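Local atomic coordinates of polyketide synthase (Lyngbya majuscula 19L, PDB entry 3QIT), a protein that acts as the thioesterase domain of curacin A biosynthesis, an alpha/beta hydrolase whose decarboxylating action forms the terminal alkene of the product. Residues 35-47 / 179-191. Residues are numbered along the deposited sequence; the frame is centred on the assembly and turned at random.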
loop_
_atom_site.group_PDB
_atom_site.type_symbol
_atom_site.label_atom_id
_atom_site.label_comp_id
_atom_site.label_asym_id
_atom_site.label_seq_id
_atom_site.Cartn_x
_atom_site.Cartn_y
_atom_site.Cartn_z
ATOM N N ILE B 35 -5.039 11.382 -12.270
ATOM C CA ILE B 35 -5.222 9.960 -12.541
ATOM C C ILE B 35 -5.495 9.724 -14.023
ATOM O O ILE B 35 -6.219 10.485 -14.677
ATOM C CB ILE B 35 -6.364 9.367 -11.636
ATOM C CG1 ILE B 35 -6.295 7.849 -11.589
ATOM C CG2 ILE B 35 -7.749 9.821 -12.091
ATOM C CD1 ILE B 35 -5.149 7.332 -10.807
ATOM N N LEU B 36 -4.910 8.638 -14.520
ATOM C CA LEU B 36 -4.995 8.198 -15.919
ATOM C C LEU B 36 -4.231 9.059 -16.906
ATOM O O LEU B 36 -4.088 8.668 -18.059
ATOM C CB LEU B 36 -6.447 8.015 -16.388
ATOM C CG LEU B 36 -7.276 7.111 -15.511
ATOM C CD1 LEU B 36 -8.621 6.912 -16.176
ATOM C CD2 LEU B 36 -6.572 5.782 -15.257
ATOM N N GLU B 37 -3.711 10.202 -16.468
ATOM C CA GLU B 37 -2.936 11.051 -17.406
ATOM C C GLU B 37 -1.436 10.698 -17.443
ATOM O O GLU B 37 -1.075 9.547 -17.212
ATOM C CB GLU B 37 -3.213 12.533 -17.157
ATOM C CG GLU B 37 -4.680 12.856 -17.511
ATOM C CD GLU B 37 -4.976 14.336 -17.572
ATOM O OE1 GLU B 37 -4.586 14.996 -18.564
ATOM O OE2 GLU B 37 -5.624 14.828 -16.629
ATOM N N GLN B 38 -0.573 11.659 -17.794
ATOM C CA GLN B 38 0.841 11.346 -18.020
ATOM C C GLN B 38 1.593 12.661 -18.013
ATOM O O GLN B 38 0.982 13.725 -18.126
ATOM C CB GLN B 38 1.030 10.662 -19.395
ATOM C CG GLN B 38 0.422 11.443 -20.553
ATOM C CD GLN B 38 0.669 10.783 -21.896
ATOM O OE1 GLN B 38 1.784 10.357 -22.201
ATOM N NE2 GLN B 38 -0.383 10.674 -22.698
ATOM N N GLY B 39 2.905 12.595 -17.864
ATOM C CA GLY B 39 3.698 13.841 -17.777
ATOM C C GLY B 39 3.578 14.711 -19.002
ATOM O O GLY B 39 3.546 15.946 -18.898
ATOM N N LEU B 40 3.438 14.074 -20.166
ATOM C CA LEU B 40 3.275 14.796 -21.425
ATOM C C LEU B 40 2.023 15.684 -21.456
ATOM O O LEU B 40 2.008 16.654 -22.183
ATOM C CB LEU B 40 3.299 13.822 -22.610
ATOM C CG LEU B 40 3.022 14.353 -24.014
ATOM C CD1 LEU B 40 4.066 15.348 -24.459
ATOM C CD2 LEU B 40 2.918 13.221 -24.996
ATOM N N ALA B 41 1.027 15.408 -20.607
ATOM C CA ALA B 41 -0.197 16.217 -20.586
ATOM C C ALA B 41 0.083 17.670 -20.173
ATOM O O ALA B 41 -0.754 18.539 -20.378
ATOM C CB ALA B 41 -1.271 15.571 -19.633
ATOM N N TRP B 42 1.257 17.908 -19.581
ATOM C CA TRP B 42 1.655 19.250 -19.156
ATOM C C TRP B 42 2.282 20.061 -20.264
ATOM O O TRP B 42 2.637 21.208 -20.032
ATOM C CB TRP B 42 2.661 19.166 -17.991
ATOM C CG TRP B 42 2.010 18.784 -16.680
ATOM C CD1 TRP B 42 2.059 17.563 -16.070
ATOM C CD2 TRP B 42 1.179 19.620 -15.867
ATOM N NE1 TRP B 42 1.327 17.599 -14.896
ATOM C CE2 TRP B 42 0.775 18.851 -14.754
ATOM C CE3 TRP B 42 0.747 20.957 -15.966
ATOM C CZ2 TRP B 42 -0.036 19.375 -13.723
ATOM C CZ3 TRP B 42 -0.059 21.479 -14.941
ATOM C CH2 TRP B 42 -0.456 20.682 -13.840
ATOM N N GLN B 43 2.411 19.494 -21.465
ATOM C CA GLN B 43 3.235 20.150 -22.504
ATOM C C GLN B 43 2.808 21.581 -22.837
ATOM O O GLN B 43 3.659 22.461 -23.034
ATOM C CB GLN B 43 3.255 19.309 -23.778
ATOM C CG GLN B 43 4.080 19.963 -24.895
ATOM C CD GLN B 43 4.685 18.951 -25.821
ATOM O OE1 GLN B 43 5.746 18.414 -25.544
ATOM N NE2 GLN B 43 4.032 18.704 -26.941
ATOM N N GLU B 44 1.504 21.809 -22.946
ATOM C CA GLU B 44 1.009 23.138 -23.308
ATOM C C GLU B 44 1.291 24.200 -22.247
ATOM O O GLU B 44 1.450 25.374 -22.583
ATOM C CB GLU B 44 -0.464 23.084 -23.714
ATOM C CG GLU B 44 -0.668 22.452 -25.120
ATOM C CD GLU B 44 0.084 23.217 -26.226
ATOM O OE1 GLU B 44 -0.152 24.439 -26.395
ATOM O OE2 GLU B 44 0.926 22.607 -26.920
ATOM N N VAL B 45 1.339 23.792 -20.977
ATOM C CA VAL B 45 1.849 24.656 -19.902
ATOM C C VAL B 45 3.388 24.788 -19.922
ATOM O O VAL B 45 3.939 25.873 -19.670
ATOM C CB VAL B 45 1.377 24.139 -18.516
ATOM C CG1 VAL B 45 1.931 25.014 -17.374
ATOM C CG2 VAL B 45 -0.172 24.058 -18.458
ATOM N N ALA B 46 4.073 23.674 -20.192
ATOM C CA ALA B 46 5.515 23.607 -20.079
ATOM C C ALA B 46 6.224 24.461 -21.150
ATOM O O ALA B 46 7.243 25.101 -20.844
ATOM C CB ALA B 46 5.975 22.165 -20.167
ATOM N N LEU B 47 5.702 24.463 -22.375
ATOM C CA LEU B 47 6.404 25.174 -23.467
ATOM C C LEU B 47 6.649 26.662 -23.139
ATOM O O LEU B 47 7.795 27.107 -23.193
ATOM C CB LEU B 47 5.739 24.962 -24.853
ATOM C CG LEU B 47 5.783 23.488 -25.314
ATOM C CD1 LEU B 47 4.985 23.242 -26.595
ATOM C CD2 LEU B 47 7.215 23.028 -25.485
ATOM N N GLU B 179 -6.689 18.520 -32.175
ATOM C CA GLU B 179 -6.479 17.243 -32.834
ATOM C C GLU B 179 -5.011 16.835 -32.689
ATOM O O GLU B 179 -4.712 15.672 -32.388
ATOM C CB GLU B 179 -6.904 17.310 -34.312
ATOM C CG GLU B 179 -6.885 15.968 -35.054
ATOM C CD GLU B 179 -5.474 15.492 -35.433
ATOM O OE1 GLU B 179 -4.614 16.335 -35.783
ATOM O OE2 GLU B 179 -5.224 14.265 -35.386
ATOM N N GLU B 180 -4.102 17.794 -32.881
ATOM C CA GLU B 180 -2.663 17.507 -32.838
ATOM C C GLU B 180 -2.180 16.992 -31.476
ATOM O O GLU B 180 -1.407 16.036 -31.418
ATOM C CB GLU B 180 -1.827 18.738 -33.245
ATOM C CG GLU B 180 -2.059 19.236 -34.688
ATOM C CD GLU B 180 -3.154 20.311 -34.821
ATOM O OE1 GLU B 180 -4.240 20.181 -34.215
ATOM O OE2 GLU B 180 -2.931 21.294 -35.569
ATOM N N PHE B 181 -2.602 17.658 -30.402
ATOM C CA PHE B 181 -2.132 17.327 -29.061
ATOM C C PHE B 181 -2.796 16.023 -28.626
ATOM O O PHE B 181 -2.144 15.172 -28.030
ATOM C CB PHE B 181 -2.402 18.468 -28.072
ATOM C CG PHE B 181 -1.681 18.329 -26.738
ATOM C CD1 PHE B 181 -0.478 17.622 -26.627
ATOM C CD2 PHE B 181 -2.194 18.937 -25.608
ATOM C CE1 PHE B 181 0.180 17.491 -25.386
ATOM C CE2 PHE B 181 -1.545 18.835 -24.372
ATOM C CZ PHE B 181 -0.367 18.097 -24.263
ATOM N N SER B 182 -4.065 15.842 -28.988
ATOM C CA SER B 182 -4.748 14.577 -28.672
ATOM C C SER B 182 -3.991 13.398 -29.303
ATOM O O SER B 182 -3.808 12.321 -28.694
ATOM C CB SER B 182 -6.228 14.618 -29.100
ATOM O OG SER B 182 -6.364 14.453 -30.496
ATOM N N TYR B 183 -3.517 13.598 -30.513
ATOM C CA TYR B 183 -2.742 12.573 -31.193
ATOM C C TYR B 183 -1.392 12.311 -30.525
ATOM O O TYR B 183 -1.027 11.173 -30.297
ATOM C CB TYR B 183 -2.548 12.949 -32.664
ATOM C CG TYR B 183 -1.929 11.815 -33.419
ATOM C CD1 TYR B 183 -2.732 10.807 -33.981
ATOM C CD2 TYR B 183 -0.548 11.690 -33.498
ATOM C CE1 TYR B 183 -2.158 9.733 -34.655
ATOM C CE2 TYR B 183 0.038 10.630 -34.164
ATOM C CZ TYR B 183 -0.764 9.660 -34.736
ATOM O OH TYR B 183 -0.161 8.621 -35.392
ATOM N N ILE B 184 -0.657 13.371 -30.210
ATOM C CA ILE B 184 0.611 13.269 -29.502
ATOM C C ILE B 184 0.482 12.458 -28.166
ATOM O O ILE B 184 1.321 11.579 -27.842
ATOM C CB ILE B 184 1.163 14.722 -29.313
ATOM C CG1 ILE B 184 1.748 15.195 -30.662
ATOM C CG2 ILE B 184 2.176 14.813 -28.182
ATOM C CD1 ILE B 184 1.945 16.704 -30.776
ATOM N N LEU B 185 -0.575 12.739 -27.424
ATOM C CA LEU B 185 -0.839 12.046 -26.143
ATOM C C LEU B 185 -1.128 10.559 -26.377
ATOM O O LEU B 185 -0.509 9.708 -25.767
ATOM C CB LEU B 185 -2.011 12.702 -25.445
ATOM C CG LEU B 185 -1.687 14.089 -24.873
ATOM C CD1 LEU B 185 -2.998 14.815 -24.543
ATOM C CD2 LEU B 185 -0.816 13.964 -23.656
ATOM N N ALA B 186 -2.011 10.270 -27.336
ATOM C CA ALA B 186 -2.378 8.867 -27.639
ATOM C C ALA B 186 -1.191 8.048 -28.156
ATOM O O ALA B 186 -1.042 6.880 -27.812
ATOM C CB ALA B 186 -3.547 8.818 -28.642
ATOM N N GLN B 187 -0.385 8.655 -29.040
ATOM C CA GLN B 187 0.869 8.107 -29.536
ATOM C C GLN B 187 1.753 7.596 -28.412
ATOM O O GLN B 187 2.298 6.495 -28.494
ATOM C CB GLN B 187 1.579 9.253 -30.305
ATOM C CG GLN B 187 2.946 9.025 -30.921
ATOM C CD GLN B 187 3.396 10.279 -31.727
ATOM O OE1 GLN B 187 3.668 11.334 -31.157
ATOM N NE2 GLN B 187 3.459 10.153 -33.042
ATOM N N ARG B 188 1.830 8.357 -27.327
ATOM C CA ARG B 188 2.710 7.998 -26.233
ATOM C C ARG B 188 2.178 6.823 -25.394
ATOM O O ARG B 188 2.953 6.034 -24.854
ATOM C CB ARG B 188 2.999 9.219 -25.352
ATOM C CG ARG B 188 4.071 8.958 -24.311
ATOM C CD ARG B 188 4.691 10.255 -23.831
ATOM N NE ARG B 188 5.768 10.006 -22.868
ATOM C CZ ARG B 188 5.632 9.950 -21.539
ATOM N NH1 ARG B 188 4.441 10.097 -20.978
ATOM N NH2 ARG B 188 6.707 9.737 -20.771
ATOM N N ILE B 189 0.856 6.717 -25.305
ATOM C CA ILE B 189 0.238 5.755 -24.390
ATOM C C ILE B 189 -0.610 4.704 -25.077
ATOM O O ILE B 189 -1.559 4.200 -24.496
ATOM C CB ILE B 189 -0.551 6.434 -23.252
ATOM C CG1 ILE B 189 -1.634 7.405 -23.784
ATOM C CG2 ILE B 189 0.451 7.102 -22.256
ATOM C CD1 ILE B 189 -2.681 7.774 -22.684
ATOM N N THR B 190 -0.230 4.344 -26.297
ATOM C CA THR B 190 -0.840 3.165 -26.940
ATOM C C THR B 190 0.236 2.168 -27.368
ATOM O O THR B 190 1.407 2.544 -27.568
ATOM C CB THR B 190 -1.720 3.527 -28.136
ATOM O OG1 THR B 190 -1.013 4.425 -29.011
ATOM C CG2 THR B 190 -3.015 4.185 -27.659
ATOM N N GLN B 191 -0.176 0.912 -27.548
ATOM C CA GLN B 191 0.736 -0.140 -27.978
ATOM C C GLN B 191 -0.088 -1.187 -28.709
ATOM O O GLN B 191 -1.292 -1.344 -28.403
ATOM C CB GLN B 191 1.464 -0.764 -26.777
ATOM C CG GLN B 191 0.539 -1.618 -25.885
ATOM C CD GLN B 191 1.174 -2.114 -24.587
ATOM O OE1 GLN B 191 0.544 -2.865 -23.852
ATOM N NE2 GLN B 191 2.391 -1.671 -24.288
#
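Gln38 reaches into the C-terminal turn of helix 179-188, and both ends of its amide are held there. Gln38 OE1 accepts a hydrogen bond from Arg188 NH1 (2.9 Å) on a lone pair, with the guanidinium turned only 28° from the amide plane. Gln38 NE2 donates to Leu185 O at 3.2 Å; the N-H points nearly straight at the oxygen (163°) but meets it from above the carbonyl plane. The side chain takes chi1 53°, CG lying between the backbone N and carbonyl carbon, and then runs extended to the helix. Ile189 CG2 packs against the amide, 3.7 Å from Gln38 CD.

Phe181, one helical turn before Leu185, points its ring at the 3-10 segment 39-42 and the first residues of the following helix. Its CZ edge meets Leu40 O at 3.5 Å, Ala41 O lies near the same plane, and Gln43 CB and Glu44 CG approach obliquely. Leu185 CD1 sits over the centre of one ring face. Leu40 sets its CG against Leu185 CD2, and its CD2 touches Ile184 CG2 and Arg188 CD, both at 3.6 Å.

Arg188 also forms salt bridges to Asp60 and Glu6, and Asp60 accepts from Gly39 N. The contact thus joins the loop following core strand 28-32 to a helix from the chain between strands 120-126 and 234-239, where alpha/beta hydrolases commonly carry their lid. The two carboxylates probably more than offset the buried guanidinium's charge, and its bond to OE1, with that from NE2, fixes the amide's rotation.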